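Local coordinates for uncharacterized protein (Bacteroides ovatus, PDB 3P02), which is of unknown function but carries a C-terminal, BT_3044-like domain built on a long antiparallel beta sheet, following an N-terminal domain of the E-set clan, at residues Ser165-Met170 and Ser174-Ser179; Phe195-Arg200 and Tyr289-Gly294; Tyr210-Gln215 and Leu239-Tyr244; Met230-Glu235 and Ser270-Asp275. All blocks are in the same frame, centred on the assembly; numbering follows the deposited sequence. Where two conformers were deposited one is given.

Interaction 1: Ser165-Met170 and Ser174-Ser179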
# COMPACT_ATOMS: atom_id res chain seq x y z
N SER A 165 -21.57 4.09 -4.24
CA SER A 165 -22.82 3.68 -3.60
C SER A 165 -22.75 3.83 -2.07
O SER A 165 -23.66 3.38 -1.39
CB SER A 165 -23.17 2.23 -3.97
OG SER A 165 -23.69 2.20 -5.28
N LEU A 166 -21.66 4.41 -1.52
CA LEU A 166 -21.57 4.68 -0.08
C LEU A 166 -21.81 6.18 0.09
O LEU A 166 -20.91 7.01 -0.09
CB LEU A 166 -20.24 4.21 0.56
CG LEU A 166 -20.21 4.35 2.08
CD1 LEU A 166 -21.35 3.53 2.77
CD2 LEU A 166 -18.86 3.90 2.64
N LEU A 167 -23.09 6.53 0.34
CA LEU A 167 -23.52 7.93 0.30
C LEU A 167 -23.39 8.63 1.63
O LEU A 167 -23.89 8.16 2.66
CB LEU A 167 -24.97 7.99 -0.21
CG LEU A 167 -25.23 7.24 -1.55
CD1 LEU A 167 -26.73 7.27 -1.89
CD2 LEU A 167 -24.45 7.87 -2.71
N GLY A 168 -22.73 9.79 1.58
CA GLY A 168 -22.56 10.65 2.73
C GLY A 168 -23.68 11.66 2.77
O GLY A 168 -23.89 12.39 1.80
N THR A 169 -24.38 11.75 3.89
CA THR A 169 -25.47 12.73 4.08
C THR A 169 -25.37 13.33 5.47
O THR A 169 -24.56 12.89 6.27
CB THR A 169 -26.85 12.01 3.95
OG1 THR A 169 -27.00 11.10 5.05
CG2 THR A 169 -27.08 11.31 2.62
N MSE A 170 -26.21 14.29 5.78
CA MSE A 170 -26.29 14.73 7.17
C MSE A 170 -26.98 13.64 7.97
O MSE A 170 -27.88 12.98 7.43
CB MSE A 170 -27.11 16.01 7.29
CG MSE A 170 -26.43 17.19 6.59
SE MSE A 170 -24.91 17.79 7.65
CE MSE A 170 -24.26 19.07 6.33
N SER A 174 -31.57 12.53 3.97
CA SER A 174 -31.03 11.73 2.86
C SER A 174 -30.43 12.58 1.73
O SER A 174 -29.98 12.01 0.74
CB SER A 174 -32.12 10.82 2.30
OG SER A 174 -33.09 11.56 1.58
N ASP A 175 -30.41 13.92 1.87
CA ASP A 175 -29.82 14.73 0.80
C ASP A 175 -28.33 14.43 0.69
O ASP A 175 -27.60 14.53 1.67
CB ASP A 175 -30.08 16.21 1.04
CG ASP A 175 -31.56 16.54 1.06
OD1 ASP A 175 -32.31 15.98 0.23
OD2 ASP A 175 -31.96 17.38 1.89
N ILE A 176 -27.89 14.01 -0.50
CA ILE A 176 -26.47 13.64 -0.69
C ILE A 176 -25.56 14.86 -0.51
O ILE A 176 -25.79 15.93 -1.11
CB ILE A 176 -26.22 12.92 -2.04
CG1 ILE A 176 -27.17 11.70 -2.18
CG2 ILE A 176 -24.75 12.45 -2.15
CD1 ILE A 176 -27.22 11.06 -3.59
N LYS A 177 -24.57 14.70 0.38
CA LYS A 177 -23.59 15.74 0.73
C LYS A 177 -22.23 15.41 0.17
O LYS A 177 -21.47 16.31 -0.21
CB LYS A 177 -23.53 15.96 2.25
CG LYS A 177 -24.85 16.49 2.81
CD LYS A 177 -25.18 17.89 2.30
CE LYS A 177 -26.63 18.24 2.56
NZ LYS A 177 -26.97 19.55 1.92
N PHE A 178 -21.88 14.12 0.13
CA PHE A 178 -20.60 13.73 -0.42
C PHE A 178 -20.58 12.24 -0.77
O PHE A 178 -21.33 11.45 -0.20
CB PHE A 178 -19.44 14.04 0.57
CG PHE A 178 -19.50 13.26 1.86
CD1 PHE A 178 -18.89 12.01 1.98
CD2 PHE A 178 -20.12 13.81 2.99
CE1 PHE A 178 -18.93 11.30 3.19
CE2 PHE A 178 -20.17 13.10 4.19
CZ PHE A 178 -19.56 11.86 4.29
N SER A 179 -19.65 11.86 -1.66
CA SER A 179 -19.32 10.47 -1.97
C SER A 179 -17.98 10.48 -2.69
O SER A 179 -17.56 11.52 -3.21
CB SER A 179 -20.39 9.74 -2.79
OG SER A 179 -20.47 10.26 -4.11
O HOH W 1 -28.39 15.21 4.19

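Interaction 2: Phe195-Arg200 and Tyr289-Gly294. With EDO (1,2-ethanediol), chain D.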
# COMPACT_ATOMS: atom_id res chain seq x y z
N PHE A 195 -11.12 1.80 6.25
CA PHE A 195 -11.20 2.86 5.28
C PHE A 195 -11.39 4.12 6.10
O PHE A 195 -11.55 4.03 7.33
CB PHE A 195 -12.33 2.63 4.25
CG PHE A 195 -13.74 2.68 4.81
CD1 PHE A 195 -14.30 1.57 5.44
CD2 PHE A 195 -14.49 3.85 4.73
CE1 PHE A 195 -15.59 1.64 6.02
CE2 PHE A 195 -15.79 3.91 5.27
CZ PHE A 195 -16.32 2.80 5.90
N TYR A 196 -11.43 5.28 5.45
CA TYR A 196 -11.66 6.51 6.19
C TYR A 196 -13.05 7.08 5.90
O TYR A 196 -13.44 7.19 4.74
CB TYR A 196 -10.62 7.59 5.81
CG TYR A 196 -9.18 7.18 5.99
CD1 TYR A 196 -8.66 6.96 7.27
CD2 TYR A 196 -8.34 7.00 4.90
CE1 TYR A 196 -7.32 6.57 7.44
CE2 TYR A 196 -7.00 6.65 5.06
CZ TYR A 196 -6.50 6.43 6.33
OH TYR A 196 -5.18 6.08 6.46
N ALA A 197 -13.75 7.48 6.95
CA ALA A 197 -15.03 8.15 6.80
C ALA A 197 -14.81 9.62 6.33
O ALA A 197 -13.69 10.15 6.40
CB ALA A 197 -15.76 8.16 8.15
N GLY A 198 -15.91 10.27 5.89
CA GLY A 198 -15.88 11.69 5.57
C GLY A 198 -14.95 12.18 4.48
O GLY A 198 -14.38 13.27 4.59
N GLN A 199 -14.81 11.37 3.43
CA GLN A 199 -14.00 11.65 2.23
C GLN A 199 -12.49 11.68 2.51
O GLN A 199 -11.71 12.04 1.62
CB GLN A 199 -14.44 12.94 1.53
CG GLN A 199 -15.70 12.75 0.73
CD GLN A 199 -15.92 13.88 -0.24
OE1 GLN A 199 -15.93 15.04 0.14
NE2 GLN A 199 -16.14 13.53 -1.50
N ARG A 200 -12.06 11.24 3.70
CA ARG A 200 -10.63 11.22 4.00
C ARG A 200 -9.93 10.16 3.14
O ARG A 200 -10.51 9.16 2.70
CB ARG A 200 -10.37 10.97 5.51
CG ARG A 200 -10.25 12.24 6.37
CD ARG A 200 -11.48 13.14 6.28
NE ARG A 200 -11.39 14.25 7.22
CZ ARG A 200 -12.42 15.03 7.55
NH1 ARG A 200 -13.61 14.87 6.97
NH2 ARG A 200 -12.26 15.99 8.45
N TYR A 289 -22.69 13.71 10.37
CA TYR A 289 -22.92 13.03 9.12
C TYR A 289 -23.39 11.58 9.29
O TYR A 289 -23.40 11.04 10.39
CB TYR A 289 -21.60 12.98 8.34
CG TYR A 289 -21.15 14.29 7.72
CD1 TYR A 289 -21.95 14.94 6.78
CD2 TYR A 289 -19.86 14.77 7.92
CE1 TYR A 289 -21.50 16.08 6.10
CE2 TYR A 289 -19.40 15.92 7.26
CZ TYR A 289 -20.21 16.54 6.32
OH TYR A 289 -19.80 17.72 5.72
N ASN A 290 -23.67 10.96 8.16
CA ASN A 290 -24.03 9.55 8.06
C ASN A 290 -23.50 9.01 6.75
O ASN A 290 -23.51 9.72 5.74
CB ASN A 290 -25.56 9.38 8.11
CG ASN A 290 -26.00 7.94 7.84
OD1 ASN A 290 -26.18 7.51 6.69
ND2 ASN A 290 -26.24 7.18 8.90
N MSE A 291 -23.02 7.77 6.75
CA MSE A 291 -22.65 7.09 5.50
C MSE A 291 -23.50 5.85 5.39
O MSE A 291 -23.55 5.09 6.35
CB MSE A 291 -21.14 6.75 5.45
CG MSE A 291 -20.31 8.03 5.53
SE MSE A 291 -18.48 7.73 5.07
CE MSE A 291 -18.64 7.65 3.19
N LYS A 292 -24.19 5.68 4.27
CA LYS A 292 -25.08 4.53 4.08
C LYS A 292 -24.95 3.95 2.70
O LYS A 292 -24.96 4.67 1.70
CB LYS A 292 -26.55 4.96 4.32
CG LYS A 292 -27.58 3.83 4.19
CD LYS A 292 -28.98 4.30 4.61
CE LYS A 292 -30.01 3.18 4.54
NZ LYS A 292 -29.72 2.05 5.51
N GLY A 293 -24.95 2.64 2.63
CA GLY A 293 -24.88 2.00 1.32
C GLY A 293 -23.96 0.82 1.32
O GLY A 293 -23.96 0.01 2.25
N GLY A 294 -23.17 0.72 0.26
CA GLY A 294 -22.26 -0.39 0.11
C GLY A 294 -21.03 -0.05 -0.68
O GLY A 294 -20.83 1.10 -1.10
C1 EDO D . -15.95 16.25 4.32
O1 EDO D . -14.67 15.72 3.96
C2 EDO D . -17.04 15.65 3.44
O2 EDO D . -17.04 16.30 2.16

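Interaction 3: Tyr210-Gln215 and Leu239-Tyr244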
# COMPACT_ATOMS: atom_id res chain seq x y z
N TYR A 210 -10.53 9.38 11.39
CA TYR A 210 -11.72 8.96 10.64
C TYR A 210 -11.68 7.49 10.23
O TYR A 210 -12.46 7.07 9.40
CB TYR A 210 -11.91 9.90 9.41
CG TYR A 210 -12.25 11.28 9.91
CD1 TYR A 210 -13.54 11.59 10.31
CD2 TYR A 210 -11.25 12.24 10.10
CE1 TYR A 210 -13.84 12.80 10.92
CE2 TYR A 210 -11.54 13.47 10.71
CZ TYR A 210 -12.84 13.75 11.10
OH TYR A 210 -13.13 14.95 11.71
N LYS A 211 -10.77 6.73 10.81
CA LYS A 211 -10.67 5.30 10.50
C LYS A 211 -11.91 4.50 10.92
O LYS A 211 -12.37 4.57 12.07
CB LYS A 211 -9.45 4.70 11.21
CG LYS A 211 -8.12 5.11 10.55
CD LYS A 211 -6.90 4.72 11.39
CE LYS A 211 -6.73 3.22 11.47
NZ LYS A 211 -5.63 2.84 12.41
N VAL A 212 -12.44 3.73 9.97
CA VAL A 212 -13.57 2.83 10.20
C VAL A 212 -13.10 1.44 9.83
O VAL A 212 -12.65 1.23 8.69
CB VAL A 212 -14.84 3.25 9.42
CG1 VAL A 212 -15.94 2.21 9.63
CG2 VAL A 212 -15.31 4.64 9.86
N PHE A 213 -13.16 0.51 10.78
CA PHE A 213 -12.68 -0.84 10.59
C PHE A 213 -13.79 -1.75 10.11
O PHE A 213 -14.94 -1.62 10.53
CB PHE A 213 -12.12 -1.39 11.90
CG PHE A 213 -10.89 -0.67 12.43
CD1 PHE A 213 -11.01 0.48 13.20
CD2 PHE A 213 -9.62 -1.14 12.12
CE1 PHE A 213 -9.87 1.18 13.64
CE2 PHE A 213 -8.47 -0.45 12.57
CZ PHE A 213 -8.61 0.70 13.33
N LEU A 214 -13.41 -2.69 9.23
CA LEU A 214 -14.29 -3.75 8.71
C LEU A 214 -13.63 -5.07 8.90
O LEU A 214 -12.45 -5.21 8.56
CB LEU A 214 -14.58 -3.56 7.19
CG LEU A 214 -15.43 -2.33 6.83
CD1 LEU A 214 -15.33 -2.03 5.32
CD2 LEU A 214 -16.90 -2.54 7.27
N GLN A 215 -14.39 -6.03 9.42
CA GLN A 215 -13.88 -7.39 9.57
C GLN A 215 -14.71 -8.33 8.73
O GLN A 215 -15.94 -8.32 8.84
CB GLN A 215 -13.89 -7.82 11.05
CG GLN A 215 -13.37 -9.24 11.28
CD GLN A 215 -13.40 -9.59 12.75
OE1 GLN A 215 -13.45 -8.72 13.62
NE2 GLN A 215 -13.34 -10.88 13.06
N LEU A 239 -15.21 10.46 17.05
CA LEU A 239 -16.03 10.28 15.84
C LEU A 239 -17.52 10.14 16.14
O LEU A 239 -18.35 10.29 15.23
CB LEU A 239 -15.61 8.99 15.14
CG LEU A 239 -14.74 9.00 13.94
CD1 LEU A 239 -14.81 7.63 13.24
CD2 LEU A 239 -15.14 10.09 12.95
N LYS A 240 -17.86 9.74 17.40
CA LYS A 240 -19.23 9.46 17.83
C LYS A 240 -19.84 8.47 16.84
O LYS A 240 -20.95 8.65 16.35
CB LYS A 240 -20.07 10.75 17.99
CG LYS A 240 -19.57 11.63 19.13
CD LYS A 240 -20.14 13.03 19.03
CE LYS A 240 -19.59 13.98 20.06
NZ LYS A 240 -20.14 15.36 19.86
N PHE A 241 -19.02 7.46 16.46
CA PHE A 241 -19.44 6.43 15.52
C PHE A 241 -20.63 5.67 16.05
O PHE A 241 -20.60 5.15 17.17
CB PHE A 241 -18.28 5.47 15.26
CG PHE A 241 -18.58 4.38 14.25
CD1 PHE A 241 -18.30 4.56 12.90
CD2 PHE A 241 -19.07 3.15 14.67
CE1 PHE A 241 -18.53 3.52 11.98
CE2 PHE A 241 -19.34 2.12 13.74
CZ PHE A 241 -19.07 2.32 12.41
N ASN A 242 -21.69 5.55 15.24
CA ASN A 242 -22.88 4.81 15.66
C ASN A 242 -23.43 4.06 14.44
O ASN A 242 -24.01 4.67 13.54
CB ASN A 242 -23.91 5.76 16.28
CG ASN A 242 -25.11 5.04 16.83
OD1 ASN A 242 -25.04 3.87 17.18
ND2 ASN A 242 -26.26 5.70 16.85
N SER A 243 -23.29 2.73 14.44
CA SER A 243 -23.72 1.89 13.34
C SER A 243 -25.13 1.35 13.57
O SER A 243 -25.46 0.94 14.70
CB SER A 243 -22.74 0.73 13.14
OG SER A 243 -23.25 -0.16 12.17
N TYR A 244 -25.95 1.35 12.52
CA TYR A 244 -27.34 0.89 12.58
C TYR A 244 -27.53 -0.50 12.00
O TYR A 244 -28.65 -1.03 12.05
CB TYR A 244 -28.28 1.89 11.89
CG TYR A 244 -28.25 3.23 12.58
CD1 TYR A 244 -28.85 3.41 13.82
CD2 TYR A 244 -27.60 4.31 12.00
CE1 TYR A 244 -28.80 4.64 14.47
CE2 TYR A 244 -27.55 5.55 12.63
CZ TYR A 244 -28.17 5.72 13.87
OH TYR A 244 -28.14 6.93 14.52

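Interaction 4: Met230-Glu235 and Ser270-Asp275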
# COMPACT_ATOMS: atom_id res chain seq x y z
N MSE A 230 -20.12 -9.52 8.84
CA MSE A 230 -19.01 -8.60 9.07
C MSE A 230 -19.16 -7.94 10.42
O MSE A 230 -20.25 -7.96 11.02
CB MSE A 230 -18.99 -7.52 7.99
CG MSE A 230 -18.80 -8.11 6.60
SE MSE A 230 -18.56 -6.73 5.31
CE MSE A 230 -16.78 -6.20 5.94
N LYS A 231 -18.06 -7.35 10.88
CA LYS A 231 -18.06 -6.44 12.02
C LYS A 231 -17.64 -5.07 11.47
O LYS A 231 -16.83 -5.01 10.55
CB LYS A 231 -17.11 -6.90 13.13
CG LYS A 231 -17.61 -8.19 13.80
CD LYS A 231 -16.62 -8.73 14.82
CE LYS A 231 -17.08 -10.05 15.40
NZ LYS A 231 -16.09 -10.60 16.36
N ILE A 232 -18.17 -4.01 12.05
CA ILE A 232 -17.80 -2.64 11.71
C ILE A 232 -17.62 -1.86 13.01
O ILE A 232 -18.46 -1.98 13.92
CB ILE A 232 -18.82 -1.95 10.74
CG1 ILE A 232 -18.22 -0.63 10.18
CG2 ILE A 232 -20.22 -1.74 11.42
CD1 ILE A 232 -19.10 0.05 9.05
N TRP A 233 -16.55 -1.07 13.12
CA TRP A 233 -16.36 -0.29 14.34
C TRP A 233 -15.37 0.85 14.13
O TRP A 233 -14.68 0.89 13.12
CB TRP A 233 -15.89 -1.21 15.51
CG TRP A 233 -14.48 -1.72 15.38
CD1 TRP A 233 -13.38 -1.23 16.03
CD2 TRP A 233 -14.03 -2.86 14.63
NE1 TRP A 233 -12.27 -1.96 15.69
CE2 TRP A 233 -12.63 -2.98 14.85
CE3 TRP A 233 -14.67 -3.83 13.84
CZ2 TRP A 233 -11.88 -4.03 14.31
CZ3 TRP A 233 -13.91 -4.82 13.23
CH2 TRP A 233 -12.53 -4.91 13.47
N ALA A 234 -15.28 1.74 15.12
CA ALA A 234 -14.29 2.80 15.12
C ALA A 234 -13.52 2.72 16.41
O ALA A 234 -14.03 2.18 17.39
CB ALA A 234 -14.94 4.18 14.99
N GLU A 235 -12.28 3.20 16.41
CA GLU A 235 -11.49 3.29 17.65
C GLU A 235 -11.56 4.71 18.25
O GLU A 235 -11.40 4.86 19.46
CB GLU A 235 -10.02 2.94 17.43
CG GLU A 235 -9.79 1.46 17.28
CD GLU A 235 -8.35 1.07 17.00
OE1 GLU A 235 -7.51 1.97 16.78
OE2 GLU A 235 -8.08 -0.15 16.99
N SER A 270 -22.48 -4.85 1.64
CA SER A 270 -23.77 -4.17 1.74
C SER A 270 -24.12 -3.88 3.19
O SER A 270 -23.39 -4.27 4.10
CB SER A 270 -24.88 -5.00 1.10
OG SER A 270 -24.62 -5.30 -0.26
N ASP A 271 -25.21 -3.13 3.40
CA ASP A 271 -25.75 -2.89 4.73
C ASP A 271 -24.81 -2.07 5.63
O ASP A 271 -24.78 -2.26 6.85
CB ASP A 271 -26.17 -4.20 5.43
CG ASP A 271 -27.18 -5.01 4.65
OD1 ASP A 271 -28.10 -4.40 4.08
OD2 ASP A 271 -26.97 -6.21 4.52
N ILE A 272 -24.08 -1.13 5.03
CA ILE A 272 -23.30 -0.16 5.81
C ILE A 272 -24.26 0.99 6.12
O ILE A 272 -24.91 1.50 5.21
CB ILE A 272 -22.06 0.34 5.04
CG1 ILE A 272 -21.13 -0.85 4.71
CG2 ILE A 272 -21.31 1.41 5.88
CD1 ILE A 272 -19.97 -0.45 3.67
N ASP A 273 -24.32 1.40 7.38
CA ASP A 273 -25.18 2.51 7.78
C ASP A 273 -24.68 3.02 9.12
O ASP A 273 -24.91 2.37 10.14
CB ASP A 273 -26.67 2.10 7.85
CG ASP A 273 -27.65 3.24 8.08
OD1 ASP A 273 -27.20 4.34 8.50
OD2 ASP A 273 -28.85 3.03 7.84
N PHE A 274 -23.95 4.14 9.11
CA PHE A 274 -23.46 4.67 10.37
C PHE A 274 -23.41 6.16 10.40
O PHE A 274 -23.04 6.81 9.42
CB PHE A 274 -22.07 4.10 10.74
CG PHE A 274 -20.95 4.45 9.76
CD1 PHE A 274 -20.22 5.64 9.91
CD2 PHE A 274 -20.66 3.62 8.70
CE1 PHE A 274 -19.18 5.97 9.01
CE2 PHE A 274 -19.60 3.93 7.83
CZ PHE A 274 -18.88 5.12 7.98
N ASP A 275 -23.67 6.70 11.59
CA ASP A 275 -23.47 8.11 11.86
C ASP A 275 -22.03 8.32 12.34
O ASP A 275 -21.46 7.45 13.00
CB ASP A 275 -24.43 8.63 12.95
CG ASP A 275 -25.88 8.74 12.56
OD1 ASP A 275 -26.18 8.76 11.32
OD2 ASP A 275 -26.72 8.90 13.47

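Interaction 1: Ser165-Met170 and Ser174-Ser179
The aromatic ring of Phe178 lies flat on Gly168, whose CA stands 3.5 Å above the ring plane and over its centre, a CH-pi contact only 12° off the ring normal. Obliquely to the ring lies the backbone N of Thr169, and Tyr289 of strand 287-302 meets the same ring edge-to-face. The two segments are the arms of a beta hairpin at the end of the large antiparallel sheet, and a classic beta bulge interrupts their pairing: Lys177 and Phe178 together face Gly168. Gly168 O therefore accepts two backbone bonds. Lys177 N approaches Gly168 O in the carbonyl plane at 2.8 Å, whereas Phe178 N reaches Gly168 O from above that plane at 3.1 Å. In return Gly168 N donates to Phe178 O. The ring reaches its place because Phe178 CG is tucked between its own backbone N and carbonyl carbon (chi1 64°), which folds it back over the neighbouring strand, where Gly168 has no side chain to stand in the way. A serine in place of Phe178 would probably uncover Gly168 CA and leave Tyr289 without its aromatic partner. Side chains flank this centre. Leu167 CD1 touches Ile176 CD1, the two chains crossing obliquely, and Lys177 lays its bent aliphatic part alongside the backbone of Thr169 and Met170. Thr169 turns its CG2 methyl to Asp175 O at 3.4 Å, while its OG1 bonds to Glu173 O in the hairpin loop. Beyond the bulge a water bridges the two segments, accepting from Met170 N at 2.9 Å and donating to Asp175 O at 2.7 Å.

Interaction 2: Phe195-Arg200 and Tyr289-Gly294
Met291 brings its selenium to the turn after strand 192-196 through a chain that leaves with CG anti to the carbonyl carbon (chi1 -61°) and then bends at its last torsion (chi3 77°). The SE atom, of a selenomethionine, settles against the backbone where Ala197 meets Gly198. It lies 3.7 Å from Gly198 N and 3.9 Å from Ala197 CA, with Ala197 CB a little farther off; no hydrogen bond joins the two segments. Ala197 to Arg200 form a type I' beta turn, closed by a weak bond from Arg200 N to Ala197 O. The bent side chain of Arg200 secures the turn further, its NH1 donating to Gly198 O at 3.0 Å with the acceptor close to the guanidinium plane. That guanidinium is also held by salt bridges to Asp206 and Asp278 and makes a cation-pi contact with Tyr210. A molecule of 1,2-ethanediol, probably from the crystallisation liquor, sits beside the turn. Its O1 donates to Gly198 O, which thus takes two donors, and its O2 donates to Gln199 OE1 at 2.6 Å. Replacing Gln199 by alanine would probably leave ethanediol O2 without this acceptor and lose the weak bond from Gln199 NE2 to Ser179 O that ties the turn to the chain just after strand 176-178. Strands 192-196 and 287-302 are far apart in sheet order, yet Met291 and Phe195 both pack on Phe274 and Leu166; such contact across an interior is consistent with a long antiparallel sheet curled in the manner of a beta barrel.

Interaction 3: Tyr210-Gln215 and Leu239-Tyr244
Strand 211-215 and the segment Leu239-Tyr244 run in broadly the same direction but splay apart, without a backbone bond, since strand 228-234 lies between their strands in the sheet, and their CA atoms come within 6.9 Å at Tyr210 and Leu239 but stand 8.7 Å apart at Val212 and Phe241. Two side-chain pairs fill the separation. Leu239 sets its CD2 methyl obliquely against the CD1-CE1 side of the Tyr210 ring, 3.4 Å from Tyr210 CD1 and 3.6 Å from Tyr210 CE1, a tight fit. The first torsion of Leu239 (-102°) departs from the usual staggered values, which may be the price of this close approach. Its other methyl, CD1, lies near Lys211 O. Farther along, Val212 holds CG1 anti to its backbone N (chi1 176°) and thereby meets Phe241 CE1 at 3.7 Å, while its CG2 reaches the same ring atom at 4.0 Å. The two side chains cross at about a right angle, and Phe241 CE1 lies against both methyls. Phe241 also meets the ring of Phe274, and Val212 touches Phe195 and Ile232. The polar end of Tyr210 is directed elsewhere, its OH bonded to Thr280 OG1. With no hydrogen bond or charge pair across it, the contact rests on shape and the burial of apolar surface.

Interaction 4: Met230-Glu235 and Ser270-Asp275
Strands 230-234 and 270-275 run in roughly the same direction with no hydrogen bond between them, and their nearest CA atoms, those of Ile232 and Ile272, stand 8.4 Å apart. The distance is spanned by one side chain. Ile232 keeps CG1 anti to its backbone N (chi1 -168°) and stays extended through its second torsion (173°), which carries CD1 straight out toward the other strand. That methyl ends between two residues: Ile232 CD1 lies 4.1 Å from the branch methyl Ile272 CG2 and 3.9 Å from Phe274 CD2. It approaches the phenyl ring obliquely, touching along the CD2-CE2 side, with Ile232 CD1 4.1 Å from Phe274 CE2. With both partners the chain of Ile232 crosses at about a right angle. The shared direction follows from the antiparallel meander of the C-terminal domain, in which strand 242-255 lies between these two strands; apolar residues of alternate strands thus meet on the same side of the sheet. Ile232 also packs on Ser243 and Pro247 of that intervening strand, and on Leu214 and Phe241. Phe274 faces the same interior. The neighbouring residues in each strand turn to the other side: Trp233 stacks on Phe213, while Asp273 has its CB directed away from strand 230-234, its OD2 forming a salt bridge with Lys292 NZ and its OD1 accepting from Asn290 ND2.

Overall arrangement
All four contacts belong to the same antiparallel sheet. Interactions 3 and 4 have centres about 5 Å apart and interlock, their segments alternating along the chain: Phe241 CE1 lies 3.4 Å from Phe274 CD1, and Tyr244 N and Asp273 O, 2.8 Å apart, probably form a hydrogen bond. Interaction 2, its centre about 9 Å from both, is coupled to interaction 3 through the neighbouring strands 192-196 and 211-220, and to interaction 4 through 287-302 and 262-278. Interaction 1 lies at the sheet's end, about 8 Å from interaction 2 between centres. The ethanediol of interaction 2 comes within about 4 Å of the Phe178 side chain; no active site is known.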